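Local coordinates for protein tRNA (cytosine(38)-C(5))-methyltransferase (PDB 6FDF) that methylates carbon 5 of cytosine 38 in the anticodon loop of tRNA(Asp), and more weakly of tRNA(Glu), using S-adenosyl-L-methionine as methyl donor, at residues 61-66 against 102-107; 69-74 against 113-118. One frame throughout, in Å; residues are numbered along the deposited sequence.

Contact 1 of 2, residues 61-66 against 102-107; sequences MDISTL and SQAFLN. With SAH (S-adenosyl-L-homocysteine), chain E.
The adenine end of the S-adenosylhomocysteine pocket in this class I methyltransferase fold is where the loop 61-66, with its 3-10 turn at 63-65, follows strand 58-60 and meets the start of helix 103-111, with S64 lying against A104. Two polar bonds read the adenine edge: I63 N donates to SAH N1 at 2.9 Å in an almost straight line (179°), and SAH N6 donates to D62 OD1. With CG anti to the backbone N (chi1 179°), the carboxylate of D62 also folds over its own turn, where OD1 takes S64 N in an Asx turn and OD2 pairs with S64 OG at 2.8 Å, both from above the carboxylate plane. Without the carboxylate, as with an alanine here, the adenine amino group, S64 N and S64 OG would probably all lose this partner. A104 CB touches both turn and ligand, 3.6 Å from S64 N and 3.5 Å from SAH N6, while I63 CG2 packs on the same methyl. Farther from the adenine, N107 ND2 donates to L66 O at 3.0 Å, in the amide plane and on a carbonyl lone pair, and more weakly to I63 O. A water bridges N107 OD1 and L66 O. The adenine is thus recognised by a donor-acceptor pair whose carboxylate is itself held by the turn, and the N107 amide ties that turn to the helix.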
loop_
_atom_site.group_PDB
_atom_site.type_symbol
_atom_site.label_atom_id
_atom_site.label_comp_id
_atom_site.label_asym_id
_atom_site.label_seq_id
_atom_site.Cartn_x
_atom_site.Cartn_y
_atom_site.Cartn_z
ATOM N N MET A 61 12.162 -12.748 -8.370
ATOM C CA MET A 61 11.518 -13.690 -9.272
ATOM C C MET A 61 10.360 -12.998 -9.975
ATOM O O MET A 61 9.628 -12.223 -9.357
ATOM C CB MET A 61 11.035 -14.924 -8.504
ATOM C CG MET A 61 10.145 -15.860 -9.283
ATOM S SD MET A 61 10.051 -17.486 -8.513
ATOM C CE MET A 61 10.690 -17.158 -6.868
ATOM N N ASP A 62 10.213 -13.281 -11.269
ATOM C CA ASP A 62 9.099 -12.772 -12.063
ATOM C C ASP A 62 7.878 -13.638 -11.773
ATOM O O ASP A 62 7.850 -14.822 -12.125
ATOM C CB ASP A 62 9.466 -12.791 -13.546
ATOM C CG ASP A 62 8.344 -12.298 -14.448
ATOM O OD1 ASP A 62 7.272 -11.891 -13.948
ATOM O OD2 ASP A 62 8.542 -12.325 -15.681
ATOM N N ILE A 63 6.858 -13.046 -11.144
ATOM C CA ILE A 63 5.667 -13.795 -10.756
ATOM C C ILE A 63 4.967 -14.415 -11.958
ATOM O O ILE A 63 4.283 -15.435 -11.822
ATOM C CB ILE A 63 4.752 -12.859 -9.935
ATOM C CG1 ILE A 63 5.352 -12.679 -8.538
ATOM C CG2 ILE A 63 3.310 -13.374 -9.848
ATOM C CD1 ILE A 63 4.745 -11.565 -7.722
ATOM N N SER A 64 5.168 -13.861 -13.152
ATOM C CA SER A 64 4.577 -14.460 -14.340
ATOM C C SER A 64 5.212 -15.794 -14.717
ATOM O O SER A 64 4.646 -16.511 -15.550
ATOM C CB SER A 64 4.698 -13.504 -15.520
ATOM O OG SER A 64 6.029 -13.508 -16.010
ATOM N N THR A 65 6.352 -16.155 -14.123
ATOM C CA THR A 65 7.001 -17.427 -14.407
ATOM C C THR A 65 6.733 -18.480 -13.345
ATOM O O THR A 65 7.200 -19.615 -13.491
ATOM C CB THR A 65 8.519 -17.243 -14.568
ATOM O OG1 THR A 65 9.116 -16.974 -13.291
ATOM C CG2 THR A 65 8.824 -16.103 -15.525
ATOM N N LEU A 66 5.994 -18.140 -12.288
ATOM C CA LEU A 66 5.685 -19.117 -11.257
ATOM C C LEU A 66 4.823 -20.237 -11.826
ATOM O O LEU A 66 3.911 -20.002 -12.620
ATOM C CB LEU A 66 4.960 -18.437 -10.092
ATOM C CG LEU A 66 5.824 -17.625 -9.128
ATOM C CD1 LEU A 66 4.933 -16.792 -8.202
ATOM C CD2 LEU A 66 6.719 -18.551 -8.325
ATOM N N SER A 102 1.013 -7.377 -16.300
ATOM C CA SER A 102 -0.233 -7.780 -15.669
ATOM C C SER A 102 -0.545 -9.202 -16.078
ATOM O O SER A 102 -1.571 -9.766 -15.683
ATOM C CB SER A 102 -1.372 -6.834 -16.058
ATOM O OG SER A 102 -2.584 -7.202 -15.420
ATOM N N GLN A 103 0.360 -9.762 -16.880
ATOM C CA GLN A 103 0.390 -11.172 -17.219
ATOM C C GLN A 103 0.686 -11.970 -15.966
ATOM O O GLN A 103 0.221 -13.106 -15.820
ATOM C CB GLN A 103 1.441 -11.422 -18.303
ATOM C CG GLN A 103 1.705 -12.882 -18.628
ATOM C CD GLN A 103 2.200 -13.079 -20.054
ATOM O OE1 GLN A 103 3.395 -13.263 -20.288
ATOM N NE2 GLN A 103 1.281 -13.032 -21.012
ATOM N N ALA A 104 1.504 -11.396 -15.077
ATOM C CA ALA A 104 1.806 -12.038 -13.805
ATOM C C ALA A 104 0.543 -12.299 -12.991
ATOM O O ALA A 104 0.395 -13.380 -12.411
ATOM C CB ALA A 104 2.774 -11.170 -13.001
ATOM N N PHE A 105 -0.384 -11.336 -12.925
ATOM C CA PHE A 105 -1.600 -11.608 -12.159
ATOM C C PHE A 105 -2.439 -12.677 -12.844
ATOM O O PHE A 105 -2.976 -13.571 -12.181
ATOM C CB PHE A 105 -2.413 -10.326 -11.958
ATOM C CG PHE A 105 -3.691 -10.531 -11.170
ATOM C CD1 PHE A 105 -3.648 -10.928 -9.841
ATOM C CD2 PHE A 105 -4.929 -10.317 -11.763
ATOM C CE1 PHE A 105 -4.810 -11.121 -9.119
ATOM C CE2 PHE A 105 -6.102 -10.497 -11.044
ATOM C CZ PHE A 105 -6.043 -10.900 -9.718
ATOM N N LEU A 106 -2.515 -12.636 -14.177
ATOM C CA LEU A 106 -3.276 -13.653 -14.890
ATOM C C LEU A 106 -2.591 -15.008 -14.782
ATOM O O LEU A 106 -3.265 -16.046 -14.773
ATOM C CB LEU A 106 -3.460 -13.250 -16.351
ATOM C CG LEU A 106 -4.164 -11.904 -16.537
ATOM C CD1 LEU A 106 -4.340 -11.567 -18.013
ATOM C CD2 LEU A 106 -5.503 -11.896 -15.804
ATOM N N ASN A 107 -1.260 -15.014 -14.666
ATOM C CA ASN A 107 -0.557 -16.271 -14.440
ATOM C C ASN A 107 -0.952 -16.879 -13.102
ATOM O O ASN A 107 -1.173 -18.093 -13.010
ATOM C CB ASN A 107 0.956 -16.060 -14.513
ATOM C CG ASN A 107 1.731 -17.355 -14.322
ATOM O OD1 ASN A 107 1.627 -18.279 -15.128
ATOM N ND2 ASN A 107 2.516 -17.425 -13.249
HETATM N N SAH E . 2.623 -4.294 -1.478
HETATM C CA SAH E . 4.022 -3.926 -1.466
HETATM C CB SAH E . 4.425 -3.192 -2.748
HETATM C CG SAH E . 3.531 -3.582 -3.924
HETATM S SD SAH E . 3.730 -2.513 -5.317
HETATM C C SAH E . 4.321 -3.095 -0.259
HETATM O O SAH E . 3.405 -2.913 0.573
HETATM O OXT SAH E . 5.478 -2.639 -0.139
HETATM C "C5'" SAH E . 3.829 -3.797 -6.514
HETATM C "C4'" SAH E . 5.172 -4.513 -6.377
HETATM O "O4'" SAH E . 5.137 -5.641 -7.232
HETATM C "C3'" SAH E . 6.369 -3.651 -6.781
HETATM O "O3'" SAH E . 7.358 -3.681 -5.753
HETATM C "C2'" SAH E . 6.939 -4.351 -8.018
HETATM O "O2'" SAH E . 8.370 -4.361 -8.018
HETATM C "C1'" SAH E . 6.389 -5.765 -7.881
HETATM N N9 SAH E . 6.118 -6.444 -9.166
HETATM C C8 SAH E . 5.471 -5.945 -10.239
HETATM N N7 SAH E . 5.412 -6.865 -11.231
HETATM C C5 SAH E . 6.028 -7.984 -10.803
HETATM C C6 SAH E . 6.318 -9.325 -11.350
HETATM N N6 SAH E . 5.925 -9.664 -12.598
HETATM N N1 SAH E . 6.992 -10.187 -10.552
HETATM C C2 SAH E . 7.387 -9.859 -9.309
HETATM N N3 SAH E . 7.156 -8.658 -8.748
HETATM C C4 SAH E . 6.497 -7.693 -9.442
HETATM O O HOH W 1 3.434 -20.267 -15.218
#

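Contact 2 of 2, residues 69-74 against 113-118; sequences KDFDAF and PHVNNL
D72, on helix 68-74, reaches across to the loop 113-118, and its carboxylate makes the direct hydrogen bond of this contact. Its CB stands 3.9 Å from N116 ND2, the amide nitrogen of the loop residue that faces it. CG lies anti to the carbonyl carbon (chi1 -72°), which swings the carboxylate off the helix toward the loop backbone. At the tip the two oxygens part company. OD1 accepts from N116 N at 2.8 Å, a nearly straight bond (174°) that arrives on the syn side of the carboxylate, and the same oxygen rests 3.6 Å from V115 CA. A water donates to OD1 as well and accepts from N117 N, so the carboxylate oxygen serves two successive backbone amides, one directly and one through solvent. OD2 approaches N116 ND2 to 3.0 Å, but the angle is too poor for a hydrogen bond. The two side chains cross at about a right angle while their flat ends are only 10° from parallel. OD2 instead accepts a hydrogen bond from a second water, 2.6 Å away, which also donates to H114 O. Beside this polar patch, V115 CG1 meets F71 CB at 3.8 Å, the apolar part of the contact. The F71 ring itself turns inward, to stack with W79 and pack on L14 of strand 11-16. The contact lies at the surface, away from the cofactor, and joins neighbouring crossover connections of the Rossmann-like methyltransferase sheet: the helix leading into strand 78-81 and the loop leading from helix 103-111 into strand 121-127.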
loop_
_atom_site.group_PDB
_atom_site.type_symbol
_atom_site.label_atom_id
_atom_site.label_comp_id
_atom_site.label_asym_id
_atom_site.label_seq_id
_atom_site.Cartn_x
_atom_site.Cartn_y
_atom_site.Cartn_z
ATOM N N LYS A 69 4.124 -26.170 -9.472
ATOM C CA LYS A 69 5.144 -26.821 -8.654
ATOM C C LYS A 69 5.818 -25.830 -7.710
ATOM O O LYS A 69 6.192 -26.194 -6.586
ATOM C CB LYS A 69 6.180 -27.496 -9.552
ATOM C CG LYS A 69 5.623 -28.645 -10.377
ATOM C CD LYS A 69 6.730 -29.389 -11.118
ATOM C CE LYS A 69 7.614 -30.167 -10.154
ATOM N NZ LYS A 69 8.473 -31.161 -10.858
ATOM N N ASP A 70 6.008 -24.582 -8.153
ATOM C CA ASP A 70 6.533 -23.550 -7.259
ATOM C C ASP A 70 5.588 -23.310 -6.088
ATOM O O ASP A 70 6.010 -23.297 -4.923
ATOM C CB ASP A 70 6.768 -22.244 -8.022
ATOM C CG ASP A 70 7.845 -22.364 -9.084
ATOM O OD1 ASP A 70 8.782 -23.177 -8.910
ATOM O OD2 ASP A 70 7.757 -21.633 -10.096
ATOM N N PHE A 71 4.303 -23.095 -6.379
ATOM C CA PHE A 71 3.332 -22.887 -5.309
ATOM C C PHE A 71 3.234 -24.105 -4.398
ATOM O O PHE A 71 3.047 -23.966 -3.182
ATOM C CB PHE A 71 1.968 -22.553 -5.903
ATOM C CG PHE A 71 1.881 -21.172 -6.485
ATOM C CD1 PHE A 71 1.901 -20.060 -5.661
ATOM C CD2 PHE A 71 1.767 -20.988 -7.851
ATOM C CE1 PHE A 71 1.814 -18.785 -6.189
ATOM C CE2 PHE A 71 1.679 -19.714 -8.388
ATOM C CZ PHE A 71 1.704 -18.612 -7.556
ATOM N N ASP A 72 3.370 -25.312 -4.968
ATOM C CA ASP A 72 3.344 -26.527 -4.161
ATOM C C ASP A 72 4.505 -26.557 -3.176
ATOM O O ASP A 72 4.333 -26.925 -2.007
ATOM C CB ASP A 72 3.396 -27.765 -5.056
ATOM C CG ASP A 72 2.099 -28.005 -5.810
ATOM O OD1 ASP A 72 1.051 -27.475 -5.387
ATOM O OD2 ASP A 72 2.133 -28.743 -6.821
ATOM N N ALA A 73 5.699 -26.180 -3.637
ATOM C CA ALA A 73 6.857 -26.136 -2.752
ATOM C C ALA A 73 6.694 -25.084 -1.658
ATOM O O ALA A 73 7.092 -25.314 -0.510
ATOM C CB ALA A 73 8.123 -25.872 -3.567
ATOM N N PHE A 74 6.130 -23.919 -1.995
ATOM C CA PHE A 74 5.861 -22.909 -0.973
ATOM C C PHE A 74 4.921 -23.448 0.100
ATOM O O PHE A 74 5.104 -23.168 1.292
ATOM C CB PHE A 74 5.265 -21.650 -1.605
ATOM C CG PHE A 74 6.231 -20.885 -2.463
ATOM C CD1 PHE A 74 7.551 -20.724 -2.071
ATOM C CD2 PHE A 74 5.817 -20.320 -3.658
ATOM C CE1 PHE A 74 8.446 -20.021 -2.860
ATOM C CE2 PHE A 74 6.710 -19.618 -4.454
ATOM C CZ PHE A 74 8.023 -19.468 -4.054
ATOM N N PRO A 113 -5.743 -23.085 -10.035
ATOM C CA PRO A 113 -6.554 -24.317 -10.032
ATOM C C PRO A 113 -5.738 -25.593 -10.154
ATOM O O PRO A 113 -6.308 -26.688 -10.028
ATOM C CB PRO A 113 -7.466 -24.147 -11.254
ATOM C CG PRO A 113 -7.432 -22.684 -11.574
ATOM C CD PRO A 113 -6.065 -22.233 -11.198
ATOM N N HIS A 114 -4.439 -25.489 -10.400
ATOM C CA HIS A 114 -3.587 -26.650 -10.613
ATOM C C HIS A 114 -2.777 -27.035 -9.382
ATOM O O HIS A 114 -2.022 -28.010 -9.443
ATOM C CB HIS A 114 -2.632 -26.389 -11.778
ATOM C CG HIS A 114 -3.299 -26.342 -13.118
ATOM N ND1 HIS A 114 -3.752 -25.168 -13.681
ATOM C CD2 HIS A 114 -3.571 -27.318 -14.015
ATOM C CE1 HIS A 114 -4.277 -25.425 -14.866
ATOM N NE2 HIS A 114 -4.180 -26.722 -15.092
ATOM N N VAL A 115 -2.884 -26.289 -8.278
ATOM C CA VAL A 115 -2.016 -26.544 -7.131
ATOM C C VAL A 115 -2.531 -27.743 -6.340
ATOM O O VAL A 115 -3.708 -28.105 -6.393
ATOM C CB VAL A 115 -1.881 -25.300 -6.232
ATOM C CG1 VAL A 115 -1.302 -24.116 -7.018
ATOM C CG2 VAL A 115 -3.220 -24.949 -5.581
ATOM N N ASN A 116 -1.616 -28.377 -5.600
ATOM C CA ASN A 116 -1.984 -29.542 -4.799
ATOM C C ASN A 116 -2.961 -29.168 -3.692
ATOM O O ASN A 116 -3.926 -29.898 -3.430
ATOM C CB ASN A 116 -0.733 -30.177 -4.190
ATOM C CG ASN A 116 0.022 -31.053 -5.172
ATOM O OD1 ASN A 116 -0.574 -31.741 -5.997
ATOM N ND2 ASN A 116 1.345 -31.038 -5.076
ATOM N N ASN A 117 -2.724 -28.040 -3.024
ATOM C CA ASN A 117 -3.512 -27.623 -1.867
ATOM C C ASN A 117 -3.854 -26.145 -2.022
ATOM O O ASN A 117 -3.003 -25.282 -1.782
ATOM C CB ASN A 117 -2.758 -27.876 -0.567
ATOM C CG ASN A 117 -2.383 -29.331 -0.391
ATOM O OD1 ASN A 117 -1.210 -29.694 -0.458
ATOM N ND2 ASN A 117 -3.381 -30.174 -0.172
ATOM N N LEU A 118 -5.075 -25.867 -2.457
ATOM C CA LEU A 118 -5.518 -24.488 -2.606
ATOM C C LEU A 118 -5.295 -23.732 -1.298
ATOM O O LEU A 118 -5.571 -24.274 -0.218
ATOM C CB LEU A 118 -6.999 -24.438 -2.985
ATOM C CG LEU A 118 -7.408 -24.902 -4.378
ATOM C CD1 LEU A 118 -8.922 -25.034 -4.444
ATOM C CD2 LEU A 118 -6.915 -23.901 -5.409
HETATM O O HOH W 2 -0.121 -26.640 -3.171
HETATM O O HOH W 3 0.375 -29.213 -8.736
#

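From the N terminus, the chain leaves strand 58-60 through 61-66, enters helix 68-74 with 69-74, and passes through strand 78-81 before reaching 102-107 and then 113-118. Contact 1 closes a loop of 35 residues between its segments and contact 2 one of 38; because the segments alternate, the two loops cross. Both tie the connection between strands 58-60 and 78-81 to the one between strands 78-81 and 121-127, contact 1 beside the cofactor and contact 2 at the far, solvent-facing end, their centres about 15 Å apart. L66 joins them directly, its CD1 lying 3.8 Å from F71 CZ and its CD2 packing on F74.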